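Local coordinates for protein T cell receptor mu chain (Monodelphis domestica, PDB 7L15) that pairs with a gamma chain to form the marsupial gamma mu T cell receptor, which probably recognises antigen at the T cell surface, at residues Thr16-Ser21 with Tyr103-Arg108. Residues are numbered along the deposited sequence; the frame is centred on the assembly and turned at random.
Sequences TLLTES and YHCARR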
# COMPACT_ATOMS: atom_id res chain seq x y z
N THR A 16 -13.94 -22.35 12.01
CA THR A 16 -13.44 -22.05 10.67
C THR A 16 -11.92 -22.00 10.71
O THR A 16 -11.33 -21.00 11.14
CB THR A 16 -14.01 -20.74 10.14
OG1 THR A 16 -15.44 -20.82 10.10
CG2 THR A 16 -13.47 -20.47 8.75
N LEU A 17 -11.27 -23.08 10.29
CA LEU A 17 -9.82 -23.15 10.22
C LEU A 17 -9.40 -23.10 8.76
O LEU A 17 -9.86 -23.91 7.94
CB LEU A 17 -9.31 -24.44 10.88
CG LEU A 17 -9.92 -24.75 12.25
CD1 LEU A 17 -9.45 -26.12 12.76
CD2 LEU A 17 -9.60 -23.63 13.25
N LEU A 18 -8.54 -22.15 8.42
CA LEU A 18 -8.07 -21.96 7.05
C LEU A 18 -6.58 -21.68 7.12
O LEU A 18 -6.15 -20.84 7.91
CB LEU A 18 -8.79 -20.78 6.36
CG LEU A 18 -10.32 -20.64 6.48
CD1 LEU A 18 -10.74 -19.21 6.16
CD2 LEU A 18 -11.02 -21.59 5.55
N THR A 19 -5.81 -22.37 6.28
CA THR A 19 -4.36 -22.23 6.26
C THR A 19 -3.92 -22.17 4.81
O THR A 19 -4.06 -23.15 4.07
CB THR A 19 -3.69 -23.41 6.98
OG1 THR A 19 -4.18 -23.46 8.31
CG2 THR A 19 -2.20 -23.22 7.03
N GLU A 20 -3.40 -21.01 4.40
CA GLU A 20 -2.96 -20.81 3.03
C GLU A 20 -1.49 -21.19 2.89
O GLU A 20 -0.67 -20.95 3.78
CB GLU A 20 -3.16 -19.35 2.58
CG GLU A 20 -4.55 -18.80 2.84
CD GLU A 20 -4.74 -18.24 4.24
OE1 GLU A 20 -3.97 -18.63 5.16
OE2 GLU A 20 -5.64 -17.39 4.41
N SER A 21 -1.16 -21.79 1.75
CA SER A 21 0.22 -22.11 1.43
C SER A 21 0.44 -21.86 -0.06
O SER A 21 -0.50 -21.68 -0.82
CB SER A 21 0.53 -23.55 1.83
OG SER A 21 -0.34 -24.44 1.16
N TYR A 103 -2.06 -12.92 0.29
CA TYR A 103 -3.24 -13.62 -0.21
C TYR A 103 -3.94 -14.37 0.92
O TYR A 103 -3.33 -15.23 1.57
CB TYR A 103 -2.84 -14.56 -1.34
CG TYR A 103 -2.56 -13.83 -2.63
CD1 TYR A 103 -1.35 -13.18 -2.82
CD2 TYR A 103 -3.52 -13.76 -3.64
CE1 TYR A 103 -1.10 -12.48 -3.98
CE2 TYR A 103 -3.28 -13.06 -4.82
CZ TYR A 103 -2.06 -12.42 -4.98
OH TYR A 103 -1.79 -11.72 -6.13
N HIS A 104 -5.21 -14.06 1.14
CA HIS A 104 -6.00 -14.66 2.20
C HIS A 104 -7.12 -15.51 1.61
O HIS A 104 -7.80 -15.09 0.68
CB HIS A 104 -6.61 -13.58 3.11
CG HIS A 104 -5.61 -12.84 3.92
ND1 HIS A 104 -5.31 -13.18 5.23
CD2 HIS A 104 -4.80 -11.79 3.61
CE1 HIS A 104 -4.40 -12.35 5.69
NE2 HIS A 104 -4.07 -11.50 4.74
N CYS A 105 -7.25 -16.72 2.14
CA CYS A 105 -8.46 -17.51 2.01
C CYS A 105 -9.53 -16.96 2.96
O CYS A 105 -9.24 -16.57 4.09
CB CYS A 105 -8.10 -18.95 2.36
SG CYS A 105 -9.27 -20.29 2.17
N ALA A 106 -10.78 -16.92 2.50
CA ALA A 106 -11.87 -16.39 3.32
C ALA A 106 -13.10 -17.28 3.23
O ALA A 106 -13.39 -17.83 2.17
CB ALA A 106 -12.24 -14.96 2.89
N ARG A 107 -13.84 -17.38 4.35
CA ARG A 107 -15.11 -18.09 4.40
C ARG A 107 -16.20 -17.12 4.82
O ARG A 107 -16.05 -16.39 5.80
CB ARG A 107 -15.07 -19.27 5.39
CG ARG A 107 -16.46 -19.95 5.59
CD ARG A 107 -16.44 -21.11 6.60
NE ARG A 107 -17.73 -21.82 6.69
CZ ARG A 107 -18.35 -22.14 7.84
NH1 ARG A 107 -17.81 -21.82 9.01
NH2 ARG A 107 -19.51 -22.80 7.81
N ARG A 108 -17.30 -17.12 4.08
CA ARG A 108 -18.46 -16.33 4.45
C ARG A 108 -19.26 -17.08 5.52
O ARG A 108 -19.55 -18.26 5.36
CB ARG A 108 -19.32 -16.04 3.22
CG ARG A 108 -20.59 -15.27 3.55
CD ARG A 108 -21.28 -14.79 2.27
NE ARG A 108 -22.40 -13.93 2.63
CZ ARG A 108 -22.82 -12.91 1.90
NH1 ARG A 108 -22.21 -12.59 0.77
NH2 ARG A 108 -23.85 -12.19 2.33
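Segments 17-21 and 103-108, on strands 17-27 and 101-109, face each other across the immunoglobulin V-domain sandwich, running nearly antiparallel at 155° with their axes 7.0 Å apart at closest approach, and are joined by side chains where neighbours within a sheet would share backbone bonds. Glu20, Leu18 and Thr16 all project towards strand 101-109. Glu20 CG lies 3.6 Å from Cys105 CB, and the bend at chi2 (85°) turns the carboxylate aside, with OE2 accepting the backbone N-H of Cys105 through its anti lone pair, N to OE2 2.9 Å and bent at 147°. Its other oxygen, OE1, has a weak bond to the Gly123 amide. Leu18 splits its fork: CD1 rests 3.7 Å from Cys105 O, while CD2 lies 4.0 Å from Cys105 SG, whose disulfide to Cys36 ties the two sheets together. Farther along, Arg107 extends its chain past Thr16, and Arg107 NH1 donates to Thr16 OG1 at 2.8 Å, the oxygen lying in the guanidinium plane; Arg107 NH2 forms a salt bridge with Glu14. The two amides on the buried Glu20 carboxylate would probably offset part of the cost of burying its charge, while at partly exposed Arg107 the Thr16 and Glu14 bonds fix the turn of the guanidinium.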